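Local coordinates for protein putative Ribokinase II (Escherichia coli O6, PDB 3IQ0) that probably phosphorylates a sugar such as ribose, binding ATP and magnesium in the manner of the pfkB (ribokinase-like) carbohydrate kinases, at residues B[246-251]-B[282-287]; B[264-269]-B[277-282]. All coordinates share one frame; numbering follows the deposited sequence.

Contact 1. Residues B[246-251]-B[282-287]; sequences ESYPVE and YANACG. With ATP (adenosine-5'-triphosphate), chain G.
Asn284 OD1 is approached by two groups: the ribose hydroxyl O2' of ATP, which donates to OD1 over a very short 2.5 Å, and water 1, 2.8 Å from OD1 and placed to donate to it, though it may share its protons with other acceptors. The site is the nucleotide pocket of a ribokinase-like (pfkB family) kinase, where helix 276-290 meets the loop that follows strand 242-245. The other end of the amide reaches back to the loop: Asn284 ND2 donates to Glu246 O at 2.8 Å. That bond is bent, and the nitrogen sits 33° out of the carbonyl plane. With donor and acceptor ends both engaged, the flip of the amide is fixed. Its CG lies anti to the backbone N (chi1 -179°), which carries the carboxamide off the helix to a place between loop and ribose. Water 1 closes a second bridge by accepting from Tyr248 N at 3.0 Å.

The Tyr248 ring passes obliquely beside this amide, the two planes 29° apart, with CE2 3.2 Å from Asn284 ND2. Its CE2 also packs on Ala285 CB at 3.6 Å, while Phe309 and His313 meet the ring in edge-to-face fashion. The loop also meets the adenine directly: Tyr248 O comes close to ATP C2, and Val250 CG2 approaches ATP N1. On the helix side, the bare Gly287 CA lies 3.4 Å from the ribose ring oxygen O4' of ATP.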
loop_
_atom_site.group_PDB
_atom_site.type_symbol
_atom_site.label_atom_id
_atom_site.label_comp_id
_atom_site.label_asym_id
_atom_site.label_seq_id
_atom_site.Cartn_x
_atom_site.Cartn_y
_atom_site.Cartn_z
ATOM N N GLU B 246 -39.555 6.101 1.886
ATOM C CA GLU B 246 -38.981 6.138 3.222
ATOM C C GLU B 246 -37.947 5.040 3.366
ATOM O O GLU B 246 -37.979 4.050 2.637
ATOM C CB GLU B 246 -40.059 5.914 4.281
ATOM C CG GLU B 246 -41.181 6.923 4.286
ATOM C CD GLU B 246 -42.200 6.617 5.363
ATOM O OE1 GLU B 246 -42.798 5.522 5.321
ATOM O OE2 GLU B 246 -42.395 7.468 6.256
ATOM N N SER B 247 -37.040 5.211 4.321
ATOM C CA SER B 247 -36.004 4.221 4.566
ATOM C C SER B 247 -36.575 3.069 5.380
ATOM O O SER B 247 -37.537 3.238 6.129
ATOM C CB SER B 247 -34.840 4.843 5.338
ATOM O OG SER B 247 -35.239 5.176 6.654
ATOM N N TYR B 248 -35.979 1.894 5.221
ATOM C CA TYR B 248 -36.395 0.714 5.963
ATOM C C TYR B 248 -35.548 0.735 7.228
ATOM O O TYR B 248 -34.352 1.001 7.165
ATOM C CB TYR B 248 -36.098 -0.551 5.153
ATOM C CG TYR B 248 -36.890 -0.663 3.869
ATOM C CD1 TYR B 248 -38.200 -1.138 3.876
ATOM C CD2 TYR B 248 -36.338 -0.272 2.650
ATOM C CE1 TYR B 248 -38.941 -1.220 2.703
ATOM C CE2 TYR B 248 -37.070 -0.346 1.470
ATOM C CZ TYR B 248 -38.368 -0.820 1.503
ATOM O OH TYR B 248 -39.099 -0.883 0.340
ATOM N N PRO B 249 -36.159 0.478 8.395
ATOM C CA PRO B 249 -35.394 0.484 9.644
ATOM C C PRO B 249 -34.536 -0.774 9.765
ATOM O O PRO B 249 -35.048 -1.886 9.648
ATOM C CB PRO B 249 -36.486 0.551 10.707
ATOM C CG PRO B 249 -37.592 -0.257 10.084
ATOM C CD PRO B 249 -37.592 0.245 8.650
ATOM N N VAL B 250 -33.234 -0.598 9.986
ATOM C CA VAL B 250 -32.322 -1.735 10.116
ATOM C C VAL B 250 -31.157 -1.432 11.053
ATOM O O VAL B 250 -30.826 -0.266 11.286
ATOM C CB VAL B 250 -31.723 -2.157 8.742
ATOM C CG1 VAL B 250 -32.831 -2.504 7.762
ATOM C CG2 VAL B 250 -30.852 -1.045 8.188
ATOM N N GLU B 251 -30.539 -2.487 11.581
ATOM C CA GLU B 251 -29.400 -2.334 12.475
ATOM C C GLU B 251 -28.136 -2.137 11.636
ATOM O O GLU B 251 -27.492 -3.103 11.217
ATOM C CB GLU B 251 -29.256 -3.567 13.382
ATOM C CG GLU B 251 -28.827 -4.854 12.672
ATOM C CD GLU B 251 -29.986 -5.741 12.244
ATOM O OE1 GLU B 251 -29.753 -6.670 11.438
ATOM O OE2 GLU B 251 -31.120 -5.517 12.722
ATOM N N TYR B 282 -36.685 -0.942 -4.711
ATOM C CA TYR B 282 -35.713 -2.041 -4.712
ATOM C C TYR B 282 -34.307 -1.531 -4.402
ATOM O O TYR B 282 -33.582 -2.140 -3.617
ATOM C CB TYR B 282 -35.722 -2.771 -6.059
ATOM C CG TYR B 282 -36.691 -3.933 -6.088
ATOM C CD1 TYR B 282 -38.054 -3.732 -5.889
ATOM C CD2 TYR B 282 -36.238 -5.242 -6.250
ATOM C CE1 TYR B 282 -38.940 -4.800 -5.843
ATOM C CE2 TYR B 282 -37.116 -6.318 -6.206
ATOM C CZ TYR B 282 -38.466 -6.088 -5.998
ATOM O OH TYR B 282 -39.343 -7.146 -5.923
ATOM N N ALA B 283 -33.928 -0.413 -5.018
ATOM C CA ALA B 283 -32.617 0.172 -4.766
ATOM C C ALA B 283 -32.555 0.544 -3.289
ATOM O O ALA B 283 -31.589 0.227 -2.600
ATOM C CB ALA B 283 -32.412 1.415 -5.627
ATOM N N ASN B 284 -33.600 1.213 -2.812
ATOM C CA ASN B 284 -33.693 1.642 -1.419
ATOM C C ASN B 284 -33.529 0.452 -0.475
ATOM O O ASN B 284 -32.769 0.508 0.489
ATOM C CB ASN B 284 -35.042 2.338 -1.186
ATOM C CG ASN B 284 -35.211 2.840 0.236
ATOM O OD1 ASN B 284 -34.274 3.351 0.845
ATOM N ND2 ASN B 284 -36.425 2.715 0.765
ATOM N N ALA B 285 -34.245 -0.626 -0.764
ATOM C CA ALA B 285 -34.168 -1.832 0.043
ATOM C C ALA B 285 -32.776 -2.448 -0.056
ATOM O O ALA B 285 -32.247 -2.950 0.934
ATOM C CB ALA B 285 -35.215 -2.834 -0.413
ATOM N N CYS B 286 -32.185 -2.415 -1.247
ATOM C CA CYS B 286 -30.848 -2.978 -1.438
ATOM C C CYS B 286 -29.854 -2.253 -0.533
ATOM O O CYS B 286 -29.098 -2.874 0.221
ATOM C CB CYS B 286 -30.411 -2.845 -2.898
ATOM S SG CYS B 286 -28.874 -3.728 -3.298
ATOM N N GLY B 287 -29.864 -0.928 -0.596
ATOM C CA GLY B 287 -28.960 -0.170 0.241
ATOM C C GLY B 287 -29.197 -0.450 1.713
ATOM O O GLY B 287 -28.261 -0.440 2.510
HETATM P PG ATP G . -21.411 6.616 -0.848
HETATM O O1G ATP G . -20.900 5.439 -0.061
HETATM O O2G ATP G . -20.432 7.762 -0.851
HETATM O O3G ATP G . -21.715 6.206 -2.289
HETATM P PB ATP G . -24.183 7.606 -0.584
HETATM O O1B ATP G . -24.541 8.844 0.180
HETATM O O2B ATP G . -24.141 7.614 -2.072
HETATM O O3B ATP G . -22.751 7.067 -0.082
HETATM P PA ATP G . -26.016 6.479 1.299
HETATM O O1A ATP G . -25.104 6.132 2.455
HETATM O O2A ATP G . -26.823 7.720 1.321
HETATM O O3A ATP G . -25.148 6.460 -0.080
HETATM O "O5'" ATP G . -27.089 5.257 0.514
HETATM C "C5'" ATP G . -27.547 4.203 -0.206
HETATM C "C4'" ATP G . -29.048 4.194 -0.067
HETATM O "O4'" ATP G . -29.008 3.122 0.884
HETATM C "C3'" ATP G . -29.820 5.268 0.778
HETATM O "O3'" ATP G . -30.388 6.328 0.028
HETATM C "C2'" ATP G . -30.774 4.435 1.515
HETATM O "O2'" ATP G . -31.932 4.161 0.715
HETATM C "C1'" ATP G . -29.999 3.207 1.884
HETATM N N9 ATP G . -29.346 3.358 3.248
HETATM C C8 ATP G . -28.073 3.808 3.578
HETATM N N7 ATP G . -27.861 3.799 4.903
HETATM C C5 ATP G . -28.973 3.338 5.472
HETATM C C6 ATP G . -29.469 3.068 6.865
HETATM N N6 ATP G . -28.653 3.295 7.894
HETATM N N1 ATP G . -30.775 2.565 7.049
HETATM C C2 ATP G . -31.662 2.311 5.999
HETATM N N3 ATP G . -31.260 2.549 4.683
HETATM C C4 ATP G . -29.973 3.052 4.381
HETATM O O HOH W 1 -33.762 2.175 3.283
#

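Contact 2. Residues B[264-269]-B[277-282]; sequences GAWIAC and HRALQY
Trp266 swings its CG anti to its backbone N (chi1 170°), which directs the benzo end of the indole at Ala279 and Leu280, while Cys269, with chi1 -74°, sets SG beside its own backbone N and facing Tyr282. With Ala279 between them, these side chains carry much of the contact between a pair of nearly antiparallel helices, whose segment axes make 151° and approach to 8.5 Å. The small side chains of Ala279 and Cys269 are consistent with that spacing: their CA atoms are nearest in register at 5.5 Å.

The benzo end of the indole does the touching. Trp266 CZ3 meets Ala279 CB at 3.6 Å, obliquely to the ring, and the backbone of Leu280 at the ring edge, with Leu280 N 3.5 Å from Trp266 CZ3. On the other flank of Ala279, Cys269 SG rests against Tyr282 CB at 3.8 Å. The same sulfur makes an oblique sulfur-aromatic contact, 5.1 Å from the Tyr282 ring centroid. No hydrogen bond crosses between the segments; the join is apolar and buried.

Around this helical hairpin, Trp266 and Leu280 both pack on Ile226 of strand 224-228, Leu280 also reaches Phe243 and Val245 of strand 242-245, and Tyr282 leans on helix 303-312.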
loop_
_atom_site.group_PDB
_atom_site.type_symbol
_atom_site.label_atom_id
_atom_site.label_comp_id
_atom_site.label_asym_id
_atom_site.label_seq_id
_atom_site.Cartn_x
_atom_site.Cartn_y
_atom_site.Cartn_z
ATOM N N GLY B 264 -26.088 -0.047 -8.076
ATOM C CA GLY B 264 -26.150 -1.240 -8.906
ATOM C C GLY B 264 -27.580 -1.728 -9.006
ATOM O O GLY B 264 -28.054 -2.089 -10.089
ATOM N N ALA B 265 -28.270 -1.737 -7.869
ATOM C CA ALA B 265 -29.662 -2.175 -7.824
ATOM C C ALA B 265 -30.541 -1.344 -8.763
ATOM O O ALA B 265 -31.347 -1.893 -9.518
ATOM C CB ALA B 265 -30.187 -2.082 -6.403
ATOM N N TRP B 266 -30.389 -0.025 -8.719
ATOM C CA TRP B 266 -31.194 0.840 -9.578
ATOM C C TRP B 266 -30.968 0.520 -11.054
ATOM O O TRP B 266 -31.913 0.225 -11.803
ATOM C CB TRP B 266 -30.873 2.325 -9.322
ATOM C CG TRP B 266 -31.501 3.237 -10.356
ATOM C CD1 TRP B 266 -30.951 3.640 -11.545
ATOM C CD2 TRP B 266 -32.837 3.754 -10.339
ATOM N NE1 TRP B 266 -31.867 4.374 -12.269
ATOM C CE2 TRP B 266 -33.034 4.456 -11.551
ATOM C CE3 TRP B 266 -33.891 3.688 -9.418
ATOM C CZ2 TRP B 266 -34.246 5.092 -11.862
ATOM C CZ3 TRP B 266 -35.097 4.322 -9.730
ATOM C CH2 TRP B 266 -35.261 5.011 -10.940
ATOM N N ILE B 267 -29.709 0.577 -11.466
ATOM C CA ILE B 267 -29.349 0.319 -12.849
ATOM C C ILE B 267 -29.757 -1.072 -13.317
ATOM O O ILE B 267 -30.276 -1.230 -14.423
ATOM C CB ILE B 267 -27.832 0.503 -13.064
ATOM C CG1 ILE B 267 -27.427 1.940 -12.707
ATOM C CG2 ILE B 267 -27.474 0.209 -14.501
ATOM C CD1 ILE B 267 -28.035 2.999 -13.631
ATOM N N ALA B 268 -29.536 -2.082 -12.482
ATOM C CA ALA B 268 -29.897 -3.447 -12.868
ATOM C C ALA B 268 -31.411 -3.627 -12.932
ATOM O O ALA B 268 -31.935 -4.226 -13.873
ATOM C CB ALA B 268 -29.285 -4.448 -11.892
ATOM N N CYS B 269 -32.122 -3.095 -11.945
ATOM C CA CYS B 269 -33.576 -3.227 -11.923
ATOM C C CYS B 269 -34.206 -2.541 -13.114
ATOM O O CYS B 269 -35.195 -3.026 -13.670
ATOM C CB CYS B 269 -34.148 -2.655 -10.632
ATOM S SG CYS B 269 -33.848 -3.719 -9.235
ATOM N N HIS B 277 -40.860 3.651 -9.995
ATOM C CA HIS B 277 -41.368 3.374 -8.653
ATOM C C HIS B 277 -40.868 2.061 -8.063
ATOM O O HIS B 277 -40.515 1.999 -6.885
ATOM C CB HIS B 277 -42.898 3.383 -8.662
ATOM C CG HIS B 277 -43.491 4.757 -8.661
ATOM N ND1 HIS B 277 -43.614 5.510 -7.512
ATOM C CD2 HIS B 277 -43.946 5.535 -9.672
ATOM C CE1 HIS B 277 -44.117 6.693 -7.817
ATOM N NE2 HIS B 277 -44.328 6.735 -9.121
ATOM N N ARG B 278 -40.850 1.008 -8.873
ATOM C CA ARG B 278 -40.377 -0.288 -8.405
ATOM C C ARG B 278 -38.868 -0.245 -8.174
ATOM O O ARG B 278 -38.373 -0.667 -7.128
ATOM C CB ARG B 278 -40.702 -1.370 -9.434
ATOM C CG ARG B 278 -41.998 -2.102 -9.187
ATOM C CD ARG B 278 -41.761 -3.339 -8.335
ATOM N NE ARG B 278 -42.377 -4.519 -8.936
ATOM C CZ ARG B 278 -42.115 -4.949 -10.168
ATOM N NH1 ARG B 278 -41.249 -4.296 -10.932
ATOM N NH2 ARG B 278 -42.721 -6.029 -10.643
ATOM N N ALA B 279 -38.149 0.278 -9.160
ATOM C CA ALA B 279 -36.702 0.374 -9.088
ATOM C C ALA B 279 -36.215 1.176 -7.878
ATOM O O ALA B 279 -35.206 0.829 -7.266
ATOM C CB ALA B 279 -36.167 0.982 -10.376
ATOM N N LEU B 280 -36.929 2.244 -7.531
ATOM C CA LEU B 280 -36.529 3.054 -6.394
ATOM C C LEU B 280 -36.720 2.305 -5.075
ATOM O O LEU B 280 -35.880 2.400 -4.177
ATOM C CB LEU B 280 -37.314 4.368 -6.359
ATOM C CG LEU B 280 -36.797 5.382 -5.334
ATOM C CD1 LEU B 280 -35.428 5.878 -5.759
ATOM C CD2 LEU B 280 -37.767 6.549 -5.216
ATOM N N GLN B 281 -37.816 1.563 -4.945
ATOM C CA GLN B 281 -38.040 0.828 -3.710
ATOM C C GLN B 281 -37.026 -0.311 -3.587
ATOM O O GLN B 281 -36.565 -0.612 -2.492
ATOM C CB GLN B 281 -39.473 0.272 -3.647
ATOM C CG GLN B 281 -39.694 -1.045 -4.369
ATOM C CD GLN B 281 -41.120 -1.572 -4.210
ATOM O OE1 GLN B 281 -41.613 -1.757 -3.094
ATOM N NE2 GLN B 281 -41.785 -1.816 -5.333
ATOM N N TYR B 282 -36.685 -0.942 -4.711
ATOM C CA TYR B 282 -35.713 -2.041 -4.712
ATOM C C TYR B 282 -34.307 -1.531 -4.402
ATOM O O TYR B 282 -33.582 -2.140 -3.617
ATOM C CB TYR B 282 -35.722 -2.771 -6.059
ATOM C CG TYR B 282 -36.691 -3.933 -6.088
ATOM C CD1 TYR B 282 -38.054 -3.732 -5.889
ATOM C CD2 TYR B 282 -36.238 -5.242 -6.250
ATOM C CE1 TYR B 282 -38.940 -4.800 -5.843
ATOM C CE2 TYR B 282 -37.116 -6.318 -6.206
ATOM C CZ TYR B 282 -38.466 -6.088 -5.998
ATOM O OH TYR B 282 -39.343 -7.146 -5.923
#

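Helix 276-290 is common to both contacts: its earlier part pairs with helix 258-271 in contact 2, and its later part faces the loop and ATP in contact 1. Their centres lie about 12 Å apart. Contact 2 lies in the chain interval spanned by contact 1, meeting its second segment at Tyr282, which touches across only in contact 2. They also touch directly, since Ala265 CB packs against Cys286 CB at 3.6 Å and Ala283 CA at 3.7 Å. Contact 1 supplies Tyr248, Val250, Asn284 and Gly287 to the ATP pocket, with the Asn284 side chain about 13 Å from the magnesium ion; contact 2 is farther from ATP, its Leu280 side chain about 8 Å away.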